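Local coordinates for Red carotenoid protein (RCP) (Nostoc sp., PDB 5FCY) that binds carotenoids, beta-carotene among them, in an all-helical domain related to the N-terminal domain of the orange carotenoid protein and probably serves in photoprotection, at residues V15-W18 against Q19-D22; W102-L105 against S106-M109; E126-E129 against L130-G133. All coordinates share one frame; numbering follows the deposited sequence.

Interaction 1 of 3, residues V15-W18 against Q19-D22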
loop_
_atom_site.group_PDB
_atom_site.type_symbol
_atom_site.label_atom_id
_atom_site.label_comp_id
_atom_site.label_asym_id
_atom_site.label_seq_id
_atom_site.Cartn_x
_atom_site.Cartn_y
_atom_site.Cartn_z
ATOM N N VAL A 15 -0.349 12.046 -4.371
ATOM C CA VAL A 15 -0.009 10.818 -5.085
ATOM C C VAL A 15 1.361 10.949 -5.737
ATOM O O VAL A 15 2.202 10.046 -5.645
ATOM C CB VAL A 15 -1.097 10.483 -6.120
ATOM C CG1 VAL A 15 -0.708 9.263 -6.946
ATOM C CG2 VAL A 15 -2.425 10.239 -5.430
ATOM N N GLN A 16 1.604 12.073 -6.414
ATOM C CA GLN A 16 2.893 12.274 -7.066
ATOM C C GLN A 16 4.019 12.380 -6.045
ATOM O O GLN A 16 5.099 11.815 -6.245
ATOM C CB GLN A 16 2.851 13.518 -7.954
ATOM C CG GLN A 16 2.478 13.225 -9.400
ATOM C CD GLN A 16 2.517 14.459 -10.281
ATOM O OE1 GLN A 16 3.498 14.700 -10.989
ATOM N NE2 GLN A 16 1.447 15.246 -10.247
ATOM N N SER A 17 3.790 13.099 -4.945
ATOM C CA SER A 17 4.797 13.157 -3.892
ATOM C C SER A 17 5.030 11.779 -3.290
ATOM O O SER A 17 6.171 11.404 -2.992
ATOM C CB SER A 17 4.373 14.148 -2.811
ATOM O OG SER A 17 4.321 15.469 -3.321
ATOM N N TRP A 18 3.956 11.007 -3.107
ATOM C CA TRP A 18 4.087 9.656 -2.577
ATOM C C TRP A 18 4.895 8.776 -3.523
ATOM O O TRP A 18 5.674 7.924 -3.079
ATOM C CB TRP A 18 2.695 9.068 -2.339
ATOM C CG TRP A 18 2.636 7.928 -1.360
ATOM C CD1 TRP A 18 3.654 7.096 -0.993
ATOM C CD2 TRP A 18 1.486 7.503 -0.620
ATOM N NE1 TRP A 18 3.206 6.179 -0.073
ATOM C CE2 TRP A 18 1.878 6.408 0.172
ATOM C CE3 TRP A 18 0.161 7.943 -0.553
ATOM C CZ2 TRP A 18 0.995 5.749 1.021
ATOM C CZ3 TRP A 18 -0.714 7.287 0.288
ATOM C CH2 TRP A 18 -0.294 6.203 1.063
ATOM N N GLN A 19 4.735 8.980 -4.831
ATOM C CA GLN A 19 5.408 8.159 -5.827
ATOM C C GLN A 19 6.854 8.571 -6.073
ATOM O O GLN A 19 7.554 7.884 -6.823
ATOM C CB GLN A 19 4.632 8.208 -7.146
ATOM C CG GLN A 19 3.319 7.446 -7.112
ATOM C CD GLN A 19 2.360 7.883 -8.202
ATOM O OE1 GLN A 19 2.290 9.062 -8.545
ATOM N NE2 GLN A 19 1.615 6.931 -8.750
ATOM N N LYS A 20 7.316 9.667 -5.471
ATOM C CA LYS A 20 8.702 10.092 -5.603
ATOM C C LYS A 20 9.604 9.509 -4.526
ATOM O O LYS A 20 10.830 9.601 -4.650
ATOM C CB LYS A 20 8.793 11.621 -5.555
ATOM C CG LYS A 20 8.177 12.314 -6.754
ATOM C CD LYS A 20 7.887 13.776 -6.455
ATOM C CE LYS A 20 7.147 14.455 -7.601
ATOM N NZ LYS A 20 6.483 15.720 -7.165
ATOM N N LEU A 21 9.032 8.916 -3.484
ATOM C CA LEU A 21 9.812 8.353 -2.396
ATOM C C LEU A 21 10.415 7.014 -2.813
ATOM O O LEU A 21 10.027 6.408 -3.815
ATOM C CB LEU A 21 8.937 8.170 -1.157
ATOM C CG LEU A 21 8.048 9.351 -0.762
ATOM C CD1 LEU A 21 7.203 8.992 0.455
ATOM C CD2 LEU A 21 8.883 10.598 -0.492
ATOM N N ASP A 22 11.387 6.554 -2.029
ATOM C CA ASP A 22 11.897 5.203 -2.197
ATOM C C ASP A 22 10.791 4.191 -1.906
ATOM O O ASP A 22 9.835 4.466 -1.176
ATOM C CB ASP A 22 13.098 4.963 -1.281
ATOM C CG ASP A 22 14.301 5.818 -1.650
ATOM O OD1 ASP A 22 14.501 6.080 -2.856
ATOM O OD2 ASP A 22 15.046 6.228 -0.734
HETATM O O HOH W 1 4.132 16.606 -5.651
#
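Val15 to Leu21 make a local contact at the surface, where the last turn of helix 9-19 runs into the loop that leads to helix 23-35. The backbone records the change. Gln19 N still bonds to Val15 O at 2.9 Å in the i to i+4 manner, with an N-H...O angle of 140°. One residue on, Lys20 N donates to Ser17 O, three positions back, at 3.2 Å, and here the donor stands above the carbonyl plane, 71° out of it.

Val15 and Gln19 lie alongside one another, both side chains pointing the same way. CG1 of Val15, anti to its own nitrogen at chi1 176°, meets the amide of Gln19 with CG1 3.4 Å from OE1. Lys20 runs back as an extended chain along the side of the last turn, over Gln16 O, with its CG 3.2 Å from that oxygen. Its ammonium group is joined to Ser17 by one water, which accepts from Lys20 NZ at 2.9 Å and donates to Ser17 OG; that hydroxyl also bonds to Lys13 O.

This helix-to-helix connection belongs to the all-helical fold of the orange carotenoid protein N-terminal family. Trp18 CD1 and Leu21 CD1 approach to 4.3 Å, the indole being buried, stacked on Tyr149 and meeting Phe30 with steeply inclined planes. Leu21 turns onto Glu126 and Ser127 of helix 125-136.

Interaction 2 of 3, residues W102-L105 against S106-M109. With BCR (beta-carotene), chain B.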
loop_
_atom_site.group_PDB
_atom_site.type_symbol
_atom_site.label_atom_id
_atom_site.label_comp_id
_atom_site.label_asym_id
_atom_site.label_seq_id
_atom_site.Cartn_x
_atom_site.Cartn_y
_atom_site.Cartn_z
ATOM N N TRP A 102 -4.692 -4.191 -0.106
ATOM C CA TRP A 102 -3.686 -3.520 0.707
ATOM C C TRP A 102 -4.126 -3.406 2.161
ATOM O O TRP A 102 -3.279 -3.365 3.059
ATOM C CB TRP A 102 -3.370 -2.143 0.124
ATOM C CG TRP A 102 -2.365 -2.202 -0.977
ATOM C CD1 TRP A 102 -2.609 -2.135 -2.315
ATOM C CD2 TRP A 102 -0.947 -2.354 -0.833
ATOM N NE1 TRP A 102 -1.430 -2.231 -3.017
ATOM C CE2 TRP A 102 -0.396 -2.367 -2.130
ATOM C CE3 TRP A 102 -0.092 -2.478 0.265
ATOM C CZ2 TRP A 102 0.970 -2.499 -2.358
ATOM C CZ3 TRP A 102 1.267 -2.609 0.038
ATOM C CH2 TRP A 102 1.784 -2.618 -1.263
ATOM N N TYR A 103 -5.434 -3.359 2.416
ATOM C CA TYR A 103 -5.914 -3.364 3.795
ATOM C C TYR A 103 -5.650 -4.710 4.461
ATOM O O TYR A 103 -5.127 -4.768 5.580
ATOM C CB TYR A 103 -7.406 -3.037 3.840
ATOM C CG TYR A 103 -7.966 -3.055 5.243
ATOM C CD1 TYR A 103 -7.668 -2.041 6.141
ATOM C CD2 TYR A 103 -8.783 -4.092 5.671
ATOM C CE1 TYR A 103 -8.172 -2.055 7.430
ATOM C CE2 TYR A 103 -9.293 -4.115 6.957
ATOM C CZ TYR A 103 -8.984 -3.093 7.832
ATOM O OH TYR A 103 -9.487 -3.106 9.116
ATOM N N LEU A 104 -6.013 -5.806 3.789
ATOM C CA LEU A 104 -5.790 -7.133 4.353
ATOM C C LEU A 104 -4.313 -7.393 4.613
ATOM O O LEU A 104 -3.969 -8.165 5.515
ATOM C CB LEU A 104 -6.357 -8.203 3.422
ATOM C CG LEU A 104 -7.847 -8.087 3.090
ATOM C CD1 LEU A 104 -8.277 -9.252 2.222
ATOM C CD2 LEU A 104 -8.693 -8.017 4.352
ATOM N N LEU A 105 -3.425 -6.774 3.829
ATOM C CA LEU A 105 -1.999 -6.869 4.120
ATOM C C LEU A 105 -1.674 -6.219 5.456
ATOM O O LEU A 105 -0.906 -6.769 6.251
ATOM C CB LEU A 105 -1.182 -6.214 3.008
ATOM C CG LEU A 105 -1.185 -6.866 1.626
ATOM C CD1 LEU A 105 -0.331 -6.041 0.678
ATOM C CD2 LEU A 105 -0.686 -8.301 1.684
ATOM N N SER A 106 -2.249 -5.046 5.721
ATOM C CA SER A 106 -1.994 -4.373 6.989
ATOM C C SER A 106 -2.570 -5.166 8.156
ATOM O O SER A 106 -1.930 -5.283 9.208
ATOM C CB SER A 106 -2.569 -2.957 6.957
ATOM O OG SER A 106 -3.936 -2.965 6.586
ATOM N N GLN A 107 -3.772 -5.720 7.992
ATOM C CA GLN A 107 -4.325 -6.591 9.025
ATOM C C GLN A 107 -3.446 -7.820 9.224
ATOM O O GLN A 107 -3.118 -8.188 10.357
ATOM C CB GLN A 107 -5.751 -7.004 8.664
ATOM C CG GLN A 107 -6.817 -6.062 9.182
ATOM C CD GLN A 107 -8.204 -6.657 9.076
ATOM O OE1 GLN A 107 -8.385 -7.746 8.531
ATOM N NE2 GLN A 107 -9.194 -5.949 9.606
ATOM N N GLY A 108 -3.054 -8.468 8.125
ATOM C CA GLY A 108 -2.176 -9.620 8.214
ATOM C C GLY A 108 -0.845 -9.324 8.873
ATOM O O GLY A 108 -0.159 -10.253 9.309
ATOM N N MET A 109 -0.462 -8.049 8.955
ATOM C CA MET A 109 0.770 -7.655 9.625
ATOM C C MET A 109 0.566 -7.453 11.123
ATOM O O MET A 109 1.429 -7.834 11.920
ATOM C CB MET A 109 1.324 -6.374 8.993
ATOM C CG MET A 109 1.893 -6.579 7.592
ATOM S SD MET A 109 2.358 -5.050 6.759
ATOM C CE MET A 109 3.797 -4.564 7.709
HETATM C C1 BCR B . 10.796 -3.571 5.500
HETATM C C2 BCR B . 12.039 -3.029 6.199
HETATM C C3 BCR B . 12.537 -1.699 5.642
HETATM C C4 BCR B . 11.386 -0.828 5.156
HETATM C C5 BCR B . 10.086 -1.299 5.758
HETATM C C6 BCR B . 9.683 -2.541 5.492
HETATM C C7 BCR B . 8.270 -2.958 5.208
HETATM C C8 BCR B . 7.184 -2.158 5.157
HETATM C C9 BCR B . 5.823 -2.696 4.857
HETATM C C10 BCR B . 4.762 -1.848 4.871
HETATM C C11 BCR B . 3.366 -2.231 4.589
HETATM C C33 BCR B . 9.347 -0.380 6.671
HETATM C C31 BCR B . 10.390 -4.853 6.224
HETATM C C32 BCR B . 11.168 -3.875 4.058
HETATM C C34 BCR B . 5.688 -4.166 4.556
HETATM C C12 BCR B . 2.394 -1.304 4.610
HETATM C C13 BCR B . 0.970 -1.624 4.325
HETATM C C14 BCR B . 0.050 -0.623 4.377
HETATM C C15 BCR B . -1.387 -0.788 4.114
HETATM C C16 BCR B . -2.244 0.241 4.201
HETATM C C17 BCR B . -3.672 0.018 3.928
HETATM C C18 BCR B . -4.618 0.976 3.997
HETATM C C19 BCR B . -6.016 0.581 3.675
HETATM C C20 BCR B . -7.047 1.433 3.623
HETATM C C21 BCR B . -8.391 0.940 3.286
HETATM C C22 BCR B . -9.477 1.736 3.249
HETATM C C23 BCR B . -10.790 1.109 2.921
HETATM C C24 BCR B . -11.951 1.776 2.964
HETATM C C25 BCR B . -13.274 1.158 2.656
HETATM C C26 BCR B . -13.443 -0.135 2.373
HETATM C C27 BCR B . -14.062 -0.509 1.046
HETATM C C28 BCR B . -14.958 0.629 0.575
HETATM C C29 BCR B . -15.593 1.356 1.755
HETATM C C30 BCR B . -14.538 1.993 2.659
HETATM C C35 BCR B . 0.627 -3.046 3.979
HETATM C C36 BCR B . -4.231 2.375 4.388
HETATM C C37 BCR B . -9.304 3.195 3.566
HETATM C C38 BCR B . -13.128 -1.214 3.379
HETATM C C39 BCR B . -15.047 2.059 4.092
HETATM C C40 BCR B . -14.275 3.409 2.160
#
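Gln107 N donates to Tyr103 O at 2.9 Å, and Gly108 N to Leu104 O at 2.8 Å. Ser106 OG also lies beside Tyr103 O, but so close that the modelled separation is doubtful. A weaker bond joins two side chains: Gln107 NE2 reaches Tyr103 OH at 2.9 Å with an N-H...O angle of 123°, the amide and ring planes being 52° apart.

Further out, Leu105 CD1 lies 3.6 Å above one face of the Trp102 indole, near its rim. Beta-carotene runs past the helix: its methyl C35 meets the indole edge in plane, its C15 comes within 3.4 Å of Trp102 O, and Met109 SD sits 3.7 Å from C11. The Tyr103 ring meets the polyene at its edge, with CD1 4.0 Å from C19. An alanine in place of Tyr103 would probably leave Gln107 NE2 without its phenol oxygen and the polyene without the ring edge beside C19. Trp102, Tyr103, Leu105, Ser106 and Met109 are this helix's share of the beta-carotene pocket, as in the carotenoid-binding N-terminal domain of the orange carotenoid protein.

Interaction 3 of 3, residues E126-E129 against L130-G133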
loop_
_atom_site.group_PDB
_atom_site.type_symbol
_atom_site.label_atom_id
_atom_site.label_comp_id
_atom_site.label_asym_id
_atom_site.label_seq_id
_atom_site.Cartn_x
_atom_site.Cartn_y
_atom_site.Cartn_z
ATOM N N GLU A 126 10.564 14.558 4.591
ATOM C CA GLU A 126 9.566 14.726 3.540
ATOM C C GLU A 126 8.327 13.879 3.812
ATOM O O GLU A 126 7.197 14.351 3.646
ATOM C CB GLU A 126 10.180 14.362 2.186
ATOM C CG GLU A 126 9.299 14.672 0.985
ATOM C CD GLU A 126 9.918 14.230 -0.331
ATOM O OE1 GLU A 126 11.065 13.729 -0.321
ATOM O OE2 GLU A 126 9.255 14.380 -1.379
ATOM N N SER A 127 8.521 12.628 4.233
ATOM C CA SER A 127 7.390 11.731 4.451
ATOM C C SER A 127 6.515 12.214 5.600
ATOM O O SER A 127 5.286 12.260 5.479
ATOM C CB SER A 127 7.894 10.314 4.718
ATOM O OG SER A 127 8.527 9.781 3.571
ATOM N N GLN A 128 7.130 12.574 6.729
ATOM C CA GLN A 128 6.354 13.070 7.859
ATOM C C GLN A 128 5.536 14.294 7.470
ATOM O O GLN A 128 4.479 14.549 8.057
ATOM C CB GLN A 128 7.278 13.403 9.030
ATOM C CG GLN A 128 6.572 13.453 10.378
ATOM C CD GLN A 128 6.522 12.099 11.063
ATOM O OE1 GLN A 128 7.532 11.400 11.155
ATOM N NE2 GLN A 128 5.343 11.721 11.546
ATOM N N GLU A 129 6.009 15.062 6.484
ATOM C CA GLU A 129 5.243 16.204 5.998
ATOM C C GLU A 129 4.008 15.740 5.234
ATOM O O GLU A 129 2.901 16.242 5.459
ATOM C CB GLU A 129 6.131 17.084 5.116
ATOM C CG GLU A 129 5.714 18.547 5.054
ATOM C CD GLU A 129 6.108 19.322 6.297
ATOM O OE1 GLU A 129 5.224 19.613 7.131
ATOM O OE2 GLU A 129 7.307 19.636 6.442
ATOM N N LEU A 130 4.181 14.770 4.328
ATOM C CA LEU A 130 3.039 14.201 3.620
ATOM C C LEU A 130 2.033 13.599 4.590
ATOM O O LEU A 130 0.821 13.792 4.438
ATOM C CB LEU A 130 3.506 13.136 2.626
ATOM C CG LEU A 130 4.116 13.585 1.296
ATOM C CD1 LEU A 130 4.507 12.364 0.479
ATOM C CD2 LEU A 130 3.157 14.467 0.506
ATOM N N LEU A 131 2.513 12.858 5.591
ATOM C CA LEU A 131 1.607 12.192 6.520
ATOM C C LEU A 131 0.702 13.199 7.216
ATOM O O LEU A 131 -0.527 13.072 7.185
ATOM C CB LEU A 131 2.407 11.383 7.541
ATOM C CG LEU A 131 1.589 10.701 8.640
ATOM C CD1 LEU A 131 0.487 9.836 8.055
ATOM C CD2 LEU A 131 2.492 9.868 9.527
ATOM N N GLU A 132 1.292 14.213 7.853
ATOM C CA GLU A 132 0.483 15.241 8.499
ATOM C C GLU A 132 -0.431 15.925 7.490
ATOM O O GLU A 132 -1.579 16.257 7.804
ATOM C CB GLU A 132 1.385 16.263 9.194
ATOM C CG GLU A 132 2.319 15.659 10.245
ATOM C CD GLU A 132 1.573 14.950 11.363
ATOM O OE1 GLU A 132 0.401 15.305 11.615
ATOM O OE2 GLU A 132 2.157 14.035 11.986
ATOM N N GLY A 133 0.057 16.131 6.265
ATOM C CA GLY A 133 -0.793 16.694 5.229
ATOM C C GLY A 133 -1.949 15.779 4.872
ATOM O O GLY A 133 -3.050 16.245 4.569
#
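Leu130 and Leu131 follow Glu126 and Ser127 by one turn within helix 125-136, and the backbone bonds between the pairs open a regular i to i+4 ladder. Leu130 N donates to Glu126 O at 3.1 Å. Leu131 N to Ser127 O is the shortest of the four, at 2.8 Å. Glu132 N reaches Gln128 O at 3.2 Å, and its N-H points almost straight at the oxygen, at 175°. Gly133 N completes the series on Glu129 O.

Among the polar side chains, Gln128 and Glu132 run side by side in the same direction, with amide and carboxylate planes only 20° apart. Gln128 NE2 and Glu132 OE2 nevertheless remain 4.0 Å apart, a separation that indicates proximity rather than a bond. Glu132 OE2 instead has a salt bridge with Lys135, further along the helix, and Ser127 OG is hydrogen-bonded to Glu25 OE2 of helix 23-35.

The pattern is that of an amphipathic helix in an all-helical domain: Glu126, Gln128, Glu129 and Glu132 are exposed, whereas Ser127 and Leu131 are buried against neighbouring parts of the fold.

In the side-chain packing, Leu131 CD2 lies 4.0 Å from Gln128 NE2, the two side chains running alongside each other. Gln128 gets there by a bend at chi2 (88°), which turns the amide toward the following turn although its CB starts away from it. Leu130 CB rests 3.5 Å from Ser127 O. The apolar contacts lead outward to helix 23-35, where Leu130 and Leu131 both touch Leu29 and Leu131 also touches Ile33. The side chain of Leu130 further meets Tyr14 and Ser17 of helix 9-19.

How the interactions relate
Along the chain the three contacts come in series: interaction 1 at the end of helix 9-19, interaction 2 in helix 95-110 and interaction 3 in helix 125-136, all within the one all-helical domain related to the orange carotenoid protein N-terminal domain. Interactions 1 and 3 have centres about 11 Å apart and touch, Ser17 CB lying 3.5 Å from Leu130 CD2, so helices 9-19 and 125-136, distant in sequence, pack together at one side. Interaction 2 lies across the chain's centre from interaction 1, its centre about 21 Å from that of interaction 1 and about 22 Å from that of interaction 3. There helix 95-110 meets the beta-carotene directly, whereas the side chain of Trp18 is about 6 Å and that of Leu131 about 10 Å from it.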